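Local coordinates for imine reductase (Bacillus cereus, PDB 4D3F), which probably catalyses the NADPH-dependent reduction of cyclic imines to amines, at residues V39-G44 / K63-V68. Residues are numbered along the deposited sequence; the frame is centred on the assembly and turned at random.
Sequences VFLEYG and KGAIRV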
ATOM      1  N   VAL B  39     -12.150  24.568  18.884  1.00 24.65           N
ATOM      2  CA  VAL B  39     -13.050  23.557  19.415  1.00 23.87           C
ATOM      3  C   VAL B  39     -13.218  23.718  20.934  1.00 23.71           C
ATOM      4  O   VAL B  39     -14.343  23.641  21.448  1.00 24.33           O
ATOM      5  CB  VAL B  39     -12.582  22.147  19.032  1.00 25.85           C
ATOM      6  CG1 VAL B  39     -13.287  21.059  19.787  1.00 28.14           C
ATOM      7  CG2 VAL B  39     -12.857  21.934  17.531  1.00 28.18           C
ATOM      8  N   PHE B  40     -12.125  23.943  21.645  1.00 21.64           N
ATOM      9  CA  PHE B  40     -12.194  24.193  23.086  1.00 21.63           C
ATOM     10  C   PHE B  40     -13.073  25.408  23.418  1.00 23.99           C
ATOM     11  O   PHE B  40     -13.871  25.356  24.389  1.00 24.53           O
ATOM     12  CB  PHE B  40     -10.833  24.354  23.751  1.00 22.18           C
ATOM     13  CG  PHE B  40     -10.010  23.079  23.944  1.00 21.80           C
ATOM     14  CD1 PHE B  40     -10.536  21.951  24.572  1.00 21.11           C
ATOM     15  CD2 PHE B  40      -8.670  23.049  23.645  1.00 20.31           C
ATOM     16  CE1 PHE B  40      -9.800  20.857  24.840  1.00 23.73           C
ATOM     17  CE2 PHE B  40      -7.897  21.941  23.933  1.00 24.15           C
ATOM     18  CZ  PHE B  40      -8.461  20.810  24.524  1.00 23.81           C
ATOM     19  N   LEU B  41     -12.928  26.489  22.649  1.00 25.19           N
ATOM     20  CA  LEU B  41     -13.676  27.727  22.886  1.00 25.99           C
ATOM     21  C   LEU B  41     -15.137  27.464  22.656  1.00 27.29           C
ATOM     22  O   LEU B  41     -15.982  27.830  23.525  1.00 26.54           O
ATOM     23  CB  LEU B  41     -13.321  28.821  21.929  1.00 27.64           C
ATOM     24  CG  LEU B  41     -12.082  29.627  22.233  1.00 31.54           C
ATOM     25  CD1 LEU B  41     -11.768  30.561  21.034  1.00 33.52           C
ATOM     26  CD2 LEU B  41     -12.174  30.434  23.536  1.00 29.06           C
ATOM     27  N   GLU B  42     -15.462  26.779  21.561  1.00 25.27           N
ATOM     28  CA  GLU B  42     -16.875  26.518  21.252  1.00 30.02           C
ATOM     29  C   GLU B  42     -17.505  25.614  22.283  1.00 28.94           C
ATOM     30  O   GLU B  42     -18.707  25.719  22.555  1.00 28.27           O
ATOM     31  CB  GLU B  42     -17.026  25.842  19.890  1.00 34.99           C
ATOM     32  CG  GLU B  42     -16.360  26.625  18.764  1.00 48.35           C
ATOM     33  CD  GLU B  42     -17.301  27.326  17.811  1.00 62.34           C
ATOM     34  OE1 GLU B  42     -17.840  28.398  18.187  1.00 74.16           O
ATOM     35  OE2 GLU B  42     -17.435  26.839  16.663  1.00 67.54           O
ATOM     36  N   TYR B  43     -16.716  24.747  22.882  1.00 25.62           N
ATOM     37  CA  TYR B  43     -17.204  23.835  23.907  1.00 26.41           C
ATOM     38  C   TYR B  43     -17.450  24.509  25.245  1.00 27.93           C
ATOM     39  O   TYR B  43     -18.228  24.010  26.097  1.00 26.57           O
ATOM     40  CB  TYR B  43     -16.177  22.722  24.098  1.00 27.06           C
ATOM     41  CG  TYR B  43     -16.661  21.412  24.637  1.00 27.74           C
ATOM     42  CD1 TYR B  43     -17.254  20.460  23.772  1.00 32.23           C
ATOM     43  CD2 TYR B  43     -16.492  21.101  25.986  1.00 33.39           C
ATOM     44  CE1 TYR B  43     -17.678  19.220  24.278  1.00 34.03           C
ATOM     45  CE2 TYR B  43     -16.918  19.875  26.492  1.00 33.46           C
ATOM     46  CZ  TYR B  43     -17.509  18.963  25.629  1.00 32.92           C
ATOM     47  OH  TYR B  43     -17.894  17.753  26.188  1.00 38.13           O
ATOM     48  N   GLY B  44     -16.836  25.676  25.457  1.00 27.69           N
ATOM     49  CA  GLY B  44     -17.033  26.420  26.718  1.00 25.50           C
ATOM     50  C   GLY B  44     -15.845  26.531  27.598  1.00 25.88           C
ATOM     51  O   GLY B  44     -15.979  26.998  28.736  1.00 27.07           O
ATOM     52  N   LYS B  63     -12.929  35.485  19.006  1.00 30.29           N
ATOM     53  CA  LYS B  63     -13.949  34.594  19.531  1.00 31.81           C
ATOM     54  C   LYS B  63     -13.793  34.356  21.015  1.00 31.39           C
ATOM     55  O   LYS B  63     -14.439  33.472  21.556  1.00 35.75           O
ATOM     56  CB  LYS B  63     -13.869  33.217  18.844  1.00 37.92           C
ATOM     57  CG  LYS B  63     -14.257  33.282  17.374  1.00 48.20           C
ATOM     58  CD  LYS B  63     -14.267  31.902  16.761  1.00 49.69           C
ATOM     59  CE  LYS B  63     -15.283  30.990  17.468  1.00 55.64           C
ATOM     60  NZ  LYS B  63     -15.560  29.762  16.672  1.00 51.98           N
ATOM     61  N   GLY B  64     -12.876  35.034  21.675  1.00 27.97           N
ATOM     62  CA  GLY B  64     -12.766  34.895  23.129  1.00 29.65           C
ATOM     63  C   GLY B  64     -11.542  34.252  23.700  1.00 28.84           C
ATOM     64  O   GLY B  64     -11.382  34.206  24.941  1.00 24.99           O
ATOM     65  N   ALA B  65     -10.592  33.787  22.848  1.00 24.44           N
ATOM     66  CA  ALA B  65      -9.358  33.239  23.409  1.00 25.83           C
ATOM     67  C   ALA B  65      -8.532  34.340  24.074  1.00 25.39           C
ATOM     68  O   ALA B  65      -8.600  35.523  23.701  1.00 25.55           O
ATOM     69  CB  ALA B  65      -8.488  32.593  22.345  1.00 26.36           C
ATOM     70  N   ILE B  66      -7.767  33.963  25.046  1.00 23.26           N
ATOM     71  CA  ILE B  66      -6.917  34.889  25.783  1.00 22.65           C
ATOM     72  C   ILE B  66      -5.509  34.675  25.278  1.00 25.26           C
ATOM     73  O   ILE B  66      -4.864  33.665  25.589  1.00 24.75           O
ATOM     74  CB  ILE B  66      -6.927  34.559  27.236  1.00 24.15           C
ATOM     75  CG1 ILE B  66      -8.405  34.690  27.777  1.00 24.80           C
ATOM     76  CG2 ILE B  66      -6.004  35.396  28.067  1.00 25.53           C
ATOM     77  CD1 ILE B  66      -8.952  36.065  27.687  1.00 28.58           C
ATOM     78  N   ARG B  67      -5.004  35.662  24.582  1.00 21.73           N
ATOM     79  CA  ARG B  67      -3.600  35.624  24.161  1.00 24.83           C
ATOM     80  C   ARG B  67      -2.692  36.207  25.216  1.00 25.42           C
ATOM     81  O   ARG B  67      -2.877  37.378  25.686  1.00 25.42           O
ATOM     82  CB  ARG B  67      -3.451  36.372  22.812  1.00 28.53           C
ATOM     83  CG  ARG B  67      -2.000  36.546  22.348  1.00 30.11           C
ATOM     84  CD  ARG B  67      -1.843  37.167  20.964  1.00 33.01           C
ATOM     85  NE  ARG B  67      -2.729  38.323  20.786  1.00 30.40           N
ATOM     86  CZ  ARG B  67      -3.323  38.648  19.648  1.00 36.05           C
ATOM     87  NH1 ARG B  67      -3.122  37.976  18.515  1.00 33.25           N
ATOM     88  NH2 ARG B  67      -4.153  39.683  19.620  1.00 36.41           N
ATOM     89  N   VAL B  68      -1.648  35.478  25.562  1.00 23.63           N
ATOM     90  CA  VAL B  68      -0.696  35.950  26.462  1.00 24.40           C
ATOM     91  C   VAL B  68       0.587  36.323  25.661  1.00 26.47           C
ATOM     92  O   VAL B  68       0.796  35.836  24.567  1.00 26.89           O
ATOM     93  CB  VAL B  68      -0.352  35.016  27.591  1.00 24.06           C
ATOM     94  CG1 VAL B  68      -1.588  34.853  28.468  1.00 28.17           C
ATOM     95  CG2 VAL B  68       0.183  33.659  27.137  1.00 25.09           C
TER
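L41, in the last turn of helix 31-43, pushes its forked end against the backbone of K63-A65, where the chain leaves helix 58-62 and turns toward strand 66-67. Its CG lies anti to the carbonyl carbon; with chi2 at 172° CD1 continues the chain outward and CD2 branches beside it, so that both methyls rest over one face of the peptide joining G64 to A65. CD2 sits 3.8 Å from A65 N and also meets G64 C. CD1, beside it on the same face, also meets K63 CB and O and lies 4.1 Å from A65 CB. The A65 methyl is buried, and both it and L41 also touch L60 of helix 58-62, while L41 reaches V47 of strand 46-50 as well.

At the exposed margin, K63 NZ has its main partner in D38, one turn back from E42 on the same helix, and E42 is the further acid across the contact: its OE1 makes a salt bridge of 3.1 Å to K63 NZ. The glutamate chain bends at its second torsion (-108°), which swings the carboxylate round to the lysine; K63 runs extended from CB, then kinks at chi3 (61°) and brings its ammonium in obliquely. OE2 stands farther off, 3.5 Å from K63 NZ, so the carboxylate leans on the lysine through one oxygen more than the other.

Each segment supplies the positive-phi glycine of a Schellman motif: G44 ending helix 31-43 and G64 ending helix 58-62. The side chain of A65 is about 14 Å from the bound NADP. I66 and V68 then pair with strand 46-50 at the sheet edge, placing this surface contact in the beta-alpha-beta framework of a Rossmann-type NADP-binding domain.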